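Local coordinates for general odorant-binding protein 28a (Drosophila melanogaster, PDB 6QQ4), which probably binds and carries small hydrophobic odorants such as floral volatiles, as a secreted, all-helical, disulfide-linked member of the insect odorant-binding protein family, at residues Asn58-Thr63 with Val96-Cys101; Asp89-Ile94 with Thr109-Glu114. One frame throughout, in Å; residues are numbered along the deposited sequence.

From the N terminus, the chain first enters contact 1 at Asn58-Thr63, in the loop between helices 39-52 and 66-74. It then runs through helices 66-74 and 78-91 to the first half of contact 2, Asp89-Ile94. Val96-Cys101 follows almost at once and closes contact 1 across 32 residues; Thr109-Glu114 closes contact 2 across only 14. The two loops therefore cross rather than nest, and both end on helix 100-117, contact 1 at its N-terminal end and contact 2 farther along. Leu61 joins them directly: Leu61 CD1 packs 3.7 Å from Phe111 CZ, and Leu61 CD2 lies against the backbone of Cys91 and Ala92.

Contact 1 (Asn58-Thr63 with Val96-Cys101); sequences NGKLDT and VPDDHC
Gly59 lies flat against the imidazole of His100, and this CH-pi contact is the heart of the meeting. Gly59 CA stands 3.6 Å from the centroid of the His100 ring, only 6° off the ring normal, while Gly59 N comes over the same face to 3.3 Å from His100 CE1. With chi1 at -68°, His100 CG is anti to its own carbonyl carbon, and the ring reaches back from the first turn of helix 100-117 to the loop. With its positive phi (68°) and no side chain, Gly59 settles its backbone onto the ring. The polar end of His100 is engaged through ND1, which is hydrogen-bonded to Lys50.

A single water does the polar bridging. It donates to Gly59 O (2.9 Å) and to Pro97 O (2.7 Å) and accepts from Lys60 NZ at 3.0 Å, so two carbonyls and an ammonium group converge on one oxygen.

Lys60 folds near its root and again at its tip, running antiparallel alongside Val96, and brings NZ to 3.9 Å from Val96 CG2. The Asp98 carboxylate lies near, OD1 4.2 Å from Lys60 NZ, without forming a salt bridge; it probably attracts the ammonium weakly.

Asp99 N-caps the helix, its OD1 accepting from Glu102 N and, weakly, from Cys101 N; Cys101 is bonded to Cys43, one of the three disulfides of the insect odorant-binding fold. With neither a direct hydrogen bond nor a salt bridge between the segments, the loop is held at the start of helix 100-117 by ring packing and a bridging water.

Contact 2 (Asp89-Ile94 with Thr109-Glu114); sequences DTCAAI and TCFRGE
The Phe111 ring meets Cys91 along its CD1-CE1 side: Cys91 SG lies at the ring edge, 4.9 Å from the centroid and 80° off the normal, a sulfur-aromatic contact, while Cys91 CB approaches obliquely to 3.6 Å from Phe111 CE1. Tyr73 packs edge-to-face with the same phenyl.

That sulfur is bonded to Cys110 SG at 2.0 Å, with the disulfide torsion at -86°, near the relaxed right angle. A chi1 of -172°, with SG pointing opposite the amide N, carries the Cys110 sulfur off helix 100-117 toward Cys91. Ile94, brought round by a type I turn from Cys91, sets CG2 4.0 Å from Cys110 SG.

Beyond the bridge, Thr90 CG2 lies 3.9 Å from Glu114 CD. A water links Thr90 OG1 with Glu114 OE1, to which it donates over 3.0 Å; Glu114 OE2 has a salt bridge to Lys117.

Pentaethylene glycol, probably from the crystallisation liquor, lies about 4 Å from the Phe111 side chain and may mark a pocket. The cysteine link, part of the classical insect odorant-binding protein pairing, staples the C-terminal end of helix 78-91 to the later turns of helix 100-117, with Ile87 of the former touching Phe111 and Glu114.

Contact 1 (Asn58-Thr63 with Val96-Cys101)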
loop_
_atom_site.group_PDB
_atom_site.type_symbol
_atom_site.label_atom_id
_atom_site.label_comp_id
_atom_site.label_asym_id
_atom_site.label_seq_id
_atom_site.Cartn_x
_atom_site.Cartn_y
_atom_site.Cartn_z
ATOM N N ASN A 58 5.266 -14.361 -1.463
ATOM C CA ASN A 58 6.143 -14.624 -0.327
ATOM C C ASN A 58 6.264 -13.413 0.595
ATOM O O ASN A 58 7.149 -13.348 1.448
ATOM C CB ASN A 58 7.522 -15.067 -0.805
ATOM C CG ASN A 58 7.595 -16.571 -1.021
ATOM O OD1 ASN A 58 7.202 -17.073 -2.072
ATOM N ND2 ASN A 58 8.078 -17.299 -0.012
ATOM N N GLY A 59 5.356 -12.461 0.433
ATOM C CA GLY A 59 5.286 -11.330 1.348
ATOM C C GLY A 59 6.464 -10.383 1.283
ATOM O O GLY A 59 6.854 -9.783 2.290
ATOM N N LYS A 60 7.031 -10.229 0.093
ATOM C CA LYS A 60 8.122 -9.282 -0.112
ATOM C C LYS A 60 7.698 -8.291 -1.187
ATOM O O LYS A 60 6.861 -8.606 -2.021
ATOM C CB LYS A 60 9.409 -10.000 -0.515
ATOM C CG LYS A 60 9.816 -11.139 0.423
ATOM C CD LYS A 60 10.241 -10.645 1.794
ATOM C CE LYS A 60 10.704 -11.804 2.674
ATOM N NZ LYS A 60 10.315 -11.617 4.120
ATOM N N LEU A 61 8.252 -7.083 -1.154
ATOM C CA LEU A 61 7.862 -6.069 -2.128
ATOM C C LEU A 61 8.360 -6.473 -3.520
ATOM O O LEU A 61 9.496 -6.929 -3.672
ATOM C CB LEU A 61 8.421 -4.693 -1.741
ATOM C CG LEU A 61 7.553 -3.487 -2.096
ATOM C CD1 LEU A 61 6.363 -3.397 -1.143
ATOM C CD2 LEU A 61 8.372 -2.209 -2.075
ATOM N N ASP A 62 7.497 -6.315 -4.516
ATOM C CA ASP A 62 7.820 -6.633 -5.902
ATOM C C ASP A 62 7.713 -5.376 -6.762
ATOM O O ASP A 62 6.613 -4.951 -7.109
ATOM C CB ASP A 62 6.882 -7.717 -6.430
ATOM C CG ASP A 62 7.370 -8.344 -7.729
ATOM O OD1 ASP A 62 7.948 -7.625 -8.574
ATOM O OD2 ASP A 62 7.162 -9.566 -7.902
ATOM N N THR A 63 8.858 -4.798 -7.115
ATOM C CA THR A 63 8.877 -3.508 -7.796
ATOM C C THR A 63 8.881 -3.596 -9.318
ATOM O O THR A 63 8.815 -2.563 -9.988
ATOM C CB THR A 63 10.086 -2.684 -7.375
ATOM O OG1 THR A 63 11.268 -3.481 -7.521
ATOM C CG2 THR A 63 9.938 -2.225 -5.914
ATOM N N VAL A 96 11.555 -6.761 6.995
ATOM C CA VAL A 96 10.155 -6.962 7.401
ATOM C C VAL A 96 9.973 -8.338 8.045
ATOM O O VAL A 96 10.836 -9.192 7.898
ATOM C CB VAL A 96 9.214 -6.837 6.196
ATOM C CG1 VAL A 96 9.410 -5.478 5.512
ATOM C CG2 VAL A 96 9.456 -7.969 5.215
ATOM N N PRO A 97 8.853 -8.563 8.762
ATOM C CA PRO A 97 8.675 -9.895 9.355
ATOM C C PRO A 97 8.194 -10.930 8.352
ATOM O O PRO A 97 7.754 -10.567 7.268
ATOM C CB PRO A 97 7.602 -9.671 10.422
ATOM C CG PRO A 97 7.480 -8.164 10.580
ATOM C CD PRO A 97 7.819 -7.625 9.223
ATOM N N ASP A 98 8.232 -12.199 8.736
ATOM C CA ASP A 98 7.781 -13.283 7.863
ATOM C C ASP A 98 6.258 -13.287 7.732
ATOM O O ASP A 98 5.707 -13.740 6.732
ATOM C CB ASP A 98 8.262 -14.632 8.401
ATOM C CG ASP A 98 9.783 -14.767 8.381
ATOM O OD1 ASP A 98 10.435 -14.233 7.450
ATOM O OD2 ASP A 98 10.316 -15.422 9.300
ATOM N N ASP A 99 5.586 -12.789 8.761
ATOM C CA ASP A 99 4.138 -12.600 8.733
ATOM C C ASP A 99 3.770 -11.559 7.663
ATOM O O ASP A 99 4.192 -10.409 7.751
ATOM C CB ASP A 99 3.645 -12.167 10.119
ATOM C CG ASP A 99 2.128 -12.005 10.194
ATOM O OD1 ASP A 99 1.536 -11.341 9.330
ATOM O OD2 ASP A 99 1.520 -12.533 11.133
ATOM N N HIS A 100 2.983 -11.961 6.667
ATOM C CA HIS A 100 2.705 -11.105 5.505
ATOM C C HIS A 100 1.842 -9.886 5.860
ATOM O O HIS A 100 1.950 -8.819 5.245
ATOM C CB HIS A 100 2.022 -11.922 4.400
ATOM C CG HIS A 100 2.906 -12.964 3.778
ATOM N ND1 HIS A 100 2.542 -13.672 2.653
ATOM C CD2 HIS A 100 4.142 -13.406 4.116
ATOM C CE1 HIS A 100 3.512 -14.513 2.328
ATOM N NE2 HIS A 100 4.490 -14.377 3.205
ATOM N N CYS A 101 0.986 -10.052 6.853
ATOM C CA CYS A 101 0.157 -8.950 7.297
ATOM C C CYS A 101 1.044 -7.878 7.903
ATOM O O CYS A 101 0.940 -6.706 7.538
ATOM C CB CYS A 101 -0.894 -9.437 8.296
ATOM S SG CYS A 101 -2.005 -10.661 7.602
HETATM O O HOH W 1 7.347 -11.353 4.694
#

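Contact 2 (Asp89-Ile94 with Thr109-Glu114)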
loop_
_atom_site.group_PDB
_atom_site.type_symbol
_atom_site.label_atom_id
_atom_site.label_comp_id
_atom_site.label_asym_id
_atom_site.label_seq_id
_atom_site.Cartn_x
_atom_site.Cartn_y
_atom_site.Cartn_z
ATOM N N ASP A 89 11.682 1.747 -4.706
ATOM C CA ASP A 89 13.070 1.292 -4.634
ATOM C C ASP A 89 13.655 1.471 -3.232
ATOM O O ASP A 89 14.419 0.627 -2.746
ATOM C CB ASP A 89 13.933 2.027 -5.666
ATOM C CG ASP A 89 13.769 1.466 -7.061
ATOM O OD1 ASP A 89 13.221 0.351 -7.186
ATOM O OD2 ASP A 89 14.195 2.129 -8.029
ATOM N N THR A 90 13.289 2.568 -2.581
ATOM C CA THR A 90 13.692 2.790 -1.204
ATOM C C THR A 90 13.119 1.715 -0.272
ATOM O O THR A 90 13.855 1.075 0.477
ATOM C CB THR A 90 13.250 4.174 -0.706
ATOM O OG1 THR A 90 14.061 5.181 -1.319
ATOM C CG2 THR A 90 13.398 4.266 0.796
ATOM N N CYS A 91 11.813 1.505 -0.338
ATOM C CA CYS A 91 11.132 0.703 0.671
ATOM C C CYS A 91 11.299 -0.799 0.450
ATOM O O CYS A 91 11.206 -1.572 1.399
ATOM C CB CYS A 91 9.649 1.087 0.725
ATOM S SG CYS A 91 9.392 2.792 1.311
ATOM N N ALA A 92 11.589 -1.208 -0.784
ATOM C CA ALA A 92 11.863 -2.617 -1.074
ATOM C C ALA A 92 13.094 -3.114 -0.342
ATOM O O ALA A 92 13.337 -4.318 -0.281
ATOM C CB ALA A 92 12.031 -2.843 -2.576
ATOM N N ALA A 93 13.860 -2.194 0.231
ATOM C CA ALA A 93 15.099 -2.551 0.905
ATOM C C ALA A 93 14.963 -2.742 2.425
ATOM O O ALA A 93 15.916 -3.168 3.084
ATOM C CB ALA A 93 16.158 -1.499 0.608
ATOM N N ILE A 94 13.808 -2.421 3.003
ATOM C CA ILE A 94 13.696 -2.526 4.459
ATOM C C ILE A 94 13.592 -3.989 4.904
ATOM O O ILE A 94 13.221 -4.859 4.119
ATOM C CB ILE A 94 12.483 -1.746 5.003
ATOM C CG1 ILE A 94 11.181 -2.382 4.512
ATOM C CG2 ILE A 94 12.574 -0.261 4.651
ATOM C CD1 ILE A 94 9.971 -1.780 5.154
ATOM N N THR A 109 4.314 1.691 6.340
ATOM C CA THR A 109 5.041 2.657 7.140
ATOM C C THR A 109 6.105 3.353 6.297
ATOM O O THR A 109 6.246 4.579 6.323
ATOM C CB THR A 109 5.705 1.979 8.343
ATOM O OG1 THR A 109 4.686 1.388 9.164
ATOM C CG2 THR A 109 6.477 2.999 9.152
ATOM N N CYS A 110 6.839 2.569 5.525
ATOM C CA CYS A 110 7.895 3.133 4.692
ATOM C C CYS A 110 7.305 4.050 3.605
ATOM O O CYS A 110 7.785 5.177 3.366
ATOM C CB CYS A 110 8.716 2.017 4.046
ATOM S SG CYS A 110 10.182 2.611 3.182
ATOM N N PHE A 111 6.252 3.557 2.966
ATOM C CA PHE A 111 5.538 4.331 1.961
ATOM C C PHE A 111 5.096 5.693 2.492
ATOM O O PHE A 111 5.362 6.717 1.869
ATOM C CB PHE A 111 4.321 3.560 1.449
ATOM C CG PHE A 111 4.671 2.366 0.587
ATOM C CD1 PHE A 111 5.979 2.113 0.228
ATOM C CD2 PHE A 111 3.682 1.509 0.132
ATOM C CE1 PHE A 111 6.299 1.013 -0.571
ATOM C CE2 PHE A 111 3.988 0.416 -0.661
ATOM C CZ PHE A 111 5.290 0.165 -1.016
ATOM N N ARG A 112 4.410 5.690 3.630
ATOM C CA ARG A 112 3.891 6.915 4.206
ATOM C C ARG A 112 5.012 7.827 4.629
ATOM O O ARG A 112 4.915 9.036 4.465
ATOM C CB ARG A 112 3.006 6.627 5.408
ATOM C CG ARG A 112 1.723 5.923 5.080
ATOM C CD ARG A 112 0.752 6.016 6.244
ATOM N NE ARG A 112 1.397 5.635 7.485
ATOM C CZ ARG A 112 1.527 4.381 7.901
ATOM N NH1 ARG A 112 1.028 3.375 7.181
ATOM N NH2 ARG A 112 2.143 4.141 9.046
ATOM N N GLY A 113 6.059 7.233 5.199
ATOM C CA GLY A 113 7.206 7.980 5.677
ATOM C C GLY A 113 7.869 8.725 4.541
ATOM O O GLY A 113 8.096 9.930 4.626
ATOM N N GLU A 114 8.168 7.996 3.473
ATOM C CA GLU A 114 8.839 8.570 2.322
ATOM C C GLU A 114 7.925 9.583 1.644
ATOM O O GLU A 114 8.372 10.635 1.192
ATOM C CB GLU A 114 9.250 7.465 1.350
ATOM C CG GLU A 114 10.318 6.553 1.913
ATOM C CD GLU A 114 11.568 7.330 2.258
ATOM O OE1 GLU A 114 12.064 8.050 1.360
ATOM O OE2 GLU A 114 12.039 7.243 3.416
HETATM O O HOH W 2 12.163 7.259 -1.481
#